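Local coordinates for DUF3501 family protein (PDB 3FJV) that is of unknown function, a two-chain assembly in the crystal whose subunit combines helices with an antiparallel beta sheet, at residues 39-47 with 87-95. Numbering follows the deposited sequence.
Sequences NHLRLLFED and LKATLQIEY
Leu-44 and Thr-90 exchange two backbone hydrogen bonds (Leu-44 N to Thr-90 O, 2.9 Å), as do Arg-42 and Gln-92, which defines both as hydrogen-bonded pairs of an antiparallel strand pairing; Leu-41/Ile-93, Leu-43/Leu-91 and Phe-45/Ala-89 are the non-hydrogen-bonded pairs between and beyond them. The axes of 41-45 and 87-93 run at 149°. Beyond the regular pairs, Glu-94 N donates to His-40 O and Glu-46 N to Lys-88 O, and a water bridges Lys-88 N to Glu-46 O.

Two side-chain hydrogen bonds cross between the segments. His-40 ND1 donates to Glu-94 O over 3.2 Å, the acceptor lying within the ring plane, which, with the stack on Tyr-95, would restrain the ring's rotation. Glu-46, bent about CB-CG (chi2 -84°), brings its carboxylate toward Thr-90, whose OG1 donates to Glu-46 OE2 on its anti side at 2.6 Å; the other oxygen, OE1, is held by Thr-50.

The His-40 and Tyr-95 rings form an offset stack, nearly parallel at 4° with centroids 4.1 Å apart. Ala-89 CB makes a CH-pi contact over one face of Phe-45, 4.1 Å from the ring centroid, while Leu-87 CB meets that ring at its edge.

On the same sheet face, Leu-43 CD2 sits 3.7 Å from Ala-89 CB, and Leu-41 CG lies 3.7 Å from Leu-91 CD1.

Strand 34-37 flanks 41-45 and strand 144-150 flanks 86-93, making this an interior seam of the sheet; helix 98-107 packs on Ile-93 and Tyr-95, and Thr-99 of the second subunit touches Thr-90 and Gln-92.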
ATOM      1  N   ASN A  39      14.129  13.936   1.730  1.00 27.62           N
ATOM      2  CA  ASN A  39      14.651  12.680   2.313  1.00 27.85           C
ATOM      3  C   ASN A  39      13.717  11.479   2.274  1.00 27.74           C
ATOM      4  O   ASN A  39      14.168  10.336   2.491  1.00 28.80           O
ATOM      5  CB  ASN A  39      15.092  12.908   3.782  1.00 30.38           C
ATOM      6  CG  ASN A  39      16.338  13.761   3.890  1.00 28.82           C
ATOM      7  OD1 ASN A  39      17.185  13.747   3.015  1.00 35.16           O
ATOM      8  ND2 ASN A  39      16.457  14.500   4.975  1.00 43.55           N
ATOM      9  N   HIS A  40      12.425  11.696   2.003  1.00 21.58           N
ATOM     10  CA  HIS A  40      11.455  10.609   2.103  1.00 19.96           C
ATOM     11  C   HIS A  40      10.613  10.324   0.844  1.00 21.78           C
ATOM     12  O   HIS A  40       9.843   9.355   0.853  1.00 22.86           O
ATOM     13  CB  HIS A  40      10.522  10.890   3.265  1.00 23.62           C
ATOM     14  CG  HIS A  40      11.244  11.070   4.556  1.00 31.40           C
ATOM     15  ND1 HIS A  40      11.661  10.006   5.323  1.00 28.86           N
ATOM     16  CD2 HIS A  40      11.690  12.186   5.175  1.00 36.31           C
ATOM     17  CE1 HIS A  40      12.321  10.461   6.373  1.00 23.75           C
ATOM     18  NE2 HIS A  40      12.337  11.780   6.313  1.00 35.12           N
ATOM     19  N   LEU A  41      10.748  11.140  -0.205  1.00 22.51           N
ATOM     20  CA  LEU A  41      10.068  10.905  -1.485  1.00 20.62           C
ATOM     21  C   LEU A  41      11.066  10.538  -2.587  1.00 22.23           C
ATOM     22  O   LEU A  41      12.101  11.211  -2.767  1.00 18.78           O
ATOM     23  CB  LEU A  41       9.282  12.121  -1.948  1.00 21.00           C
ATOM     24  CG  LEU A  41       7.800  12.100  -1.526  1.00 21.91           C
ATOM     25  CD1 LEU A  41       7.672  11.887  -0.036  1.00 33.05           C
ATOM     26  CD2 LEU A  41       7.191  13.421  -1.954  1.00 24.00           C
ATOM     27  N   ARG A  42      10.706   9.525  -3.369  1.00 16.98           N
ATOM     28  CA  ARG A  42      11.522   9.077  -4.512  1.00 20.90           C
ATOM     29  C   ARG A  42      10.630   8.954  -5.753  1.00 17.84           C
ATOM     30  O   ARG A  42       9.552   8.396  -5.651  1.00 19.00           O
ATOM     31  CB  ARG A  42      12.125   7.707  -4.179  1.00 18.95           C
ATOM     32  CG  ARG A  42      13.025   7.666  -2.957  1.00 37.54           C
ATOM     33  CD  ARG A  42      14.270   8.528  -3.137  1.00 49.24           C
ATOM     34  NE  ARG A  42      15.120   8.587  -1.939  1.00 54.06           N
ATOM     35  CZ  ARG A  42      15.118   9.558  -1.016  1.00 55.06           C
ATOM     36  NH1 ARG A  42      14.304  10.614  -1.094  1.00 49.29           N
ATOM     37  NH2 ARG A  42      15.956   9.473   0.009  1.00 60.17           N
ATOM     38  N   LEU A  43      11.039   9.504  -6.894  1.00 17.69           N
ATOM     39  CA  LEU A  43      10.288   9.359  -8.143  1.00 19.35           C
ATOM     40  C   LEU A  43      11.145   8.567  -9.130  1.00 18.84           C
ATOM     41  O   LEU A  43      12.325   8.831  -9.278  1.00 21.02           O
ATOM     42  CB  LEU A  43      10.014  10.717  -8.842  1.00 20.15           C
ATOM     43  CG  LEU A  43       8.850  11.639  -8.519  1.00 27.57           C
ATOM     44  CD1 LEU A  43       8.914  12.807  -9.463  1.00 27.65           C
ATOM     45  CD2 LEU A  43       7.524  10.928  -8.658  1.00 30.78           C
ATOM     46  N   LEU A  44      10.528   7.601  -9.803  1.00 16.26           N
ATOM     47  CA  LEU A  44      11.144   6.912 -10.919  1.00 17.13           C
ATOM     48  C   LEU A  44      10.343   7.235 -12.136  1.00 17.00           C
ATOM     49  O   LEU A  44       9.163   6.854 -12.231  1.00 17.30           O
ATOM     50  CB  LEU A  44      11.225   5.405 -10.716  1.00 18.82           C
ATOM     51  CG  LEU A  44      11.976   4.639 -11.845  1.00 16.68           C
ATOM     52  CD1 LEU A  44      13.473   4.892 -11.756  1.00 18.89           C
ATOM     53  CD2 LEU A  44      11.630   3.143 -11.713  1.00 15.33           C
ATOM     54  N   PHE A  45      10.978   7.939 -13.081  1.00 13.86           N
ATOM     55  CA  PHE A  45      10.350   8.193 -14.369  1.00 14.59           C
ATOM     56  C   PHE A  45      10.381   6.926 -15.205  1.00 14.40           C
ATOM     57  O   PHE A  45      11.447   6.339 -15.432  1.00 14.92           O
ATOM     58  CB  PHE A  45      11.002   9.375 -15.064  1.00 15.44           C
ATOM     59  CG  PHE A  45      10.643  10.656 -14.436  1.00 13.02           C
ATOM     60  CD1 PHE A  45       9.475  11.307 -14.829  1.00 10.85           C
ATOM     61  CD2 PHE A  45      11.396  11.173 -13.370  1.00 17.64           C
ATOM     62  CE1 PHE A  45       9.089  12.519 -14.245  1.00 16.80           C
ATOM     63  CE2 PHE A  45      11.043  12.363 -12.753  1.00 16.36           C
ATOM     64  CZ  PHE A  45       9.841  13.049 -13.171  1.00 21.06           C
ATOM     65  N   GLU A  46       9.206   6.483 -15.616  1.00 12.24           N
ATOM     66  CA  GLU A  46       9.035   5.165 -16.228  1.00 12.78           C
ATOM     67  C   GLU A  46       9.191   5.177 -17.746  1.00 15.95           C
ATOM     68  O   GLU A  46       8.738   6.113 -18.440  1.00 15.66           O
ATOM     69  CB  GLU A  46       7.696   4.548 -15.820  1.00 14.68           C
ATOM     70  CG  GLU A  46       7.481   4.461 -14.327  1.00 15.73           C
ATOM     71  CD  GLU A  46       8.113   3.224 -13.630  1.00 19.69           C
ATOM     72  OE1 GLU A  46       8.750   2.393 -14.329  1.00 14.17           O
ATOM     73  OE2 GLU A  46       7.869   3.048 -12.399  1.00 17.57           O
ATOM     74  N   ASP A  47       9.848   4.149 -18.274  1.00 15.64           N
ATOM     75  CA  ASP A  47       9.988   3.976 -19.731  1.00 16.64           C
ATOM     76  C   ASP A  47       9.896   2.490 -20.112  1.00 17.57           C
ATOM     77  O   ASP A  47       9.523   1.661 -19.271  1.00 15.42           O
ATOM     78  CB  ASP A  47      11.300   4.658 -20.234  1.00 15.36           C
ATOM     79  CG  ASP A  47      12.582   4.014 -19.651  1.00 18.53           C
ATOM     80  OD1 ASP A  47      12.499   2.844 -19.162  1.00 14.78           O
ATOM     81  OD2 ASP A  47      13.674   4.655 -19.685  1.00 17.07           O
ATOM     82  N   LEU A  87       5.038  12.727 -19.133  1.00 15.65           N
ATOM     83  CA  LEU A  87       6.000  11.910 -18.413  1.00 16.24           C
ATOM     84  C   LEU A  87       5.193  11.147 -17.338  1.00 17.80           C
ATOM     85  O   LEU A  87       4.214  11.689 -16.740  1.00 17.44           O
ATOM     86  CB  LEU A  87       7.021  12.821 -17.781  1.00 13.81           C
ATOM     87  CG  LEU A  87       7.836  13.715 -18.722  1.00 14.43           C
ATOM     88  CD1 LEU A  87       8.793  14.660 -17.944  1.00 12.99           C
ATOM     89  CD2 LEU A  87       8.615  12.851 -19.693  1.00 12.19           C
ATOM     90  N   LYS A  88       5.574   9.898 -17.122  1.00 15.29           N
ATOM     91  CA  LYS A  88       4.951   9.025 -16.127  1.00 16.07           C
ATOM     92  C   LYS A  88       6.003   8.649 -15.077  1.00 16.58           C
ATOM     93  O   LYS A  88       7.136   8.378 -15.434  1.00 17.11           O
ATOM     94  CB  LYS A  88       4.362   7.750 -16.781  1.00 15.40           C
ATOM     95  CG  LYS A  88       3.368   7.945 -17.940  1.00 18.97           C
ATOM     96  CD  LYS A  88       2.117   8.588 -17.537  1.00 21.31           C
ATOM     97  CE  LYS A  88       1.069   8.593 -18.686  1.00 19.97           C
ATOM     98  NZ  LYS A  88       0.568   7.246 -19.034  1.00 11.85           N
ATOM     99  N   ALA A  89       5.610   8.622 -13.795  1.00 16.33           N
ATOM    100  CA  ALA A  89       6.511   8.318 -12.677  1.00 14.98           C
ATOM    101  C   ALA A  89       5.799   7.535 -11.551  1.00 14.58           C
ATOM    102  O   ALA A  89       4.586   7.642 -11.344  1.00 13.99           O
ATOM    103  CB  ALA A  89       7.214   9.599 -12.123  1.00 11.67           C
ATOM    104  N   THR A  90       6.537   6.632 -10.939  1.00 15.63           N
ATOM    105  CA  THR A  90       6.140   5.977  -9.717  1.00 16.77           C
ATOM    106  C   THR A  90       6.763   6.789  -8.579  1.00 16.91           C
ATOM    107  O   THR A  90       7.985   7.017  -8.543  1.00 16.84           O
ATOM    108  CB  THR A  90       6.633   4.495  -9.676  1.00 18.32           C
ATOM    109  OG1 THR A  90       6.020   3.767 -10.755  1.00 15.50           O
ATOM    110  CG2 THR A  90       6.245   3.861  -8.334  1.00 16.67           C
ATOM    111  N   LEU A  91       5.901   7.244  -7.677  1.00 18.05           N
ATOM    112  CA  LEU A  91       6.303   7.956  -6.473  1.00 18.92           C
ATOM    113  C   LEU A  91       6.268   6.967  -5.310  1.00 19.63           C
ATOM    114  O   LEU A  91       5.259   6.280  -5.091  1.00 16.24           O
ATOM    115  CB  LEU A  91       5.360   9.121  -6.161  1.00 17.43           C
ATOM    116  CG  LEU A  91       5.567   9.947  -4.865  1.00 20.29           C
ATOM    117  CD1 LEU A  91       6.792  10.832  -4.851  1.00 16.33           C
ATOM    118  CD2 LEU A  91       4.352  10.869  -4.600  1.00 17.11           C
ATOM    119  N   GLN A  92       7.352   6.940  -4.546  1.00 16.35           N
ATOM    120  CA  GLN A  92       7.414   6.104  -3.347  1.00 18.02           C
ATOM    121  C   GLN A  92       7.731   6.982  -2.165  1.00 20.67           C
ATOM    122  O   GLN A  92       8.571   7.860  -2.251  1.00 20.23           O
ATOM    123  CB  GLN A  92       8.441   4.985  -3.483  1.00 19.34           C
ATOM    124  CG  GLN A  92       8.016   3.942  -4.535  1.00 22.93           C
ATOM    125  CD  GLN A  92       8.731   2.615  -4.376  1.00 26.58           C
ATOM    126  OE1 GLN A  92       8.575   1.937  -3.335  1.00 28.04           O
ATOM    127  NE2 GLN A  92       9.481   2.209  -5.404  1.00 25.13           N
ATOM    128  N   ILE A  93       7.013   6.749  -1.076  1.00 20.28           N
ATOM    129  CA  ILE A  93       7.190   7.450   0.193  1.00 22.04           C
ATOM    130  C   ILE A  93       7.831   6.412   1.096  1.00 25.72           C
ATOM    131  O   ILE A  93       7.252   5.334   1.279  1.00 25.68           O
ATOM    132  CB  ILE A  93       5.811   7.876   0.754  1.00 20.20           C
ATOM    133  CG1 ILE A  93       5.103   8.801  -0.234  1.00 22.61           C
ATOM    134  CG2 ILE A  93       5.947   8.618   2.110  1.00 20.60           C
ATOM    135  CD1 ILE A  93       3.577   8.886   0.007  1.00 27.14           C
ATOM    136  N   GLU A  94       9.014   6.711   1.630  1.00 29.16           N
ATOM    137  CA  GLU A  94       9.768   5.750   2.418  1.00 34.52           C
ATOM    138  C   GLU A  94      10.110   6.270   3.813  1.00 34.90           C
ATOM    139  O   GLU A  94      10.742   7.317   3.948  1.00 31.50           O
ATOM    140  CB  GLU A  94      11.040   5.388   1.655  1.00 37.78           C
ATOM    141  CG  GLU A  94      10.716   4.665   0.324  1.00 47.70           C
ATOM    142  CD  GLU A  94      11.889   4.600  -0.651  1.00 56.85           C
ATOM    143  OE1 GLU A  94      12.916   5.306  -0.448  1.00 63.57           O
ATOM    144  OE2 GLU A  94      11.767   3.832  -1.629  1.00 54.89           O
ATOM    145  N   TYR A  95       9.693   5.534   4.846  1.00 39.31           N
ATOM    146  CA  TYR A  95      10.024   5.892   6.232  1.00 41.67           C
ATOM    147  C   TYR A  95      10.651   4.709   6.970  1.00 46.87           C
ATOM    148  O   TYR A  95      10.409   3.553   6.624  1.00 48.40           O
ATOM    149  CB  TYR A  95       8.789   6.449   6.973  1.00 41.49           C
ATOM    150  CG  TYR A  95       8.542   7.912   6.645  1.00 37.82           C
ATOM    151  CD1 TYR A  95       7.867   8.254   5.496  1.00 29.66           C
ATOM    152  CD2 TYR A  95       9.014   8.945   7.466  1.00 38.91           C
ATOM    153  CE1 TYR A  95       7.621   9.554   5.172  1.00 30.76           C
ATOM    154  CE2 TYR A  95       8.788  10.274   7.129  1.00 35.27           C
ATOM    155  CZ  TYR A  95       8.090  10.555   5.962  1.00 29.36           C
ATOM    156  OH  TYR A  95       7.847  11.817   5.527  1.00 24.42           O
TER
HETATM  157  O   HOH W   1       7.917   8.928 -18.417  1.00 20.48           O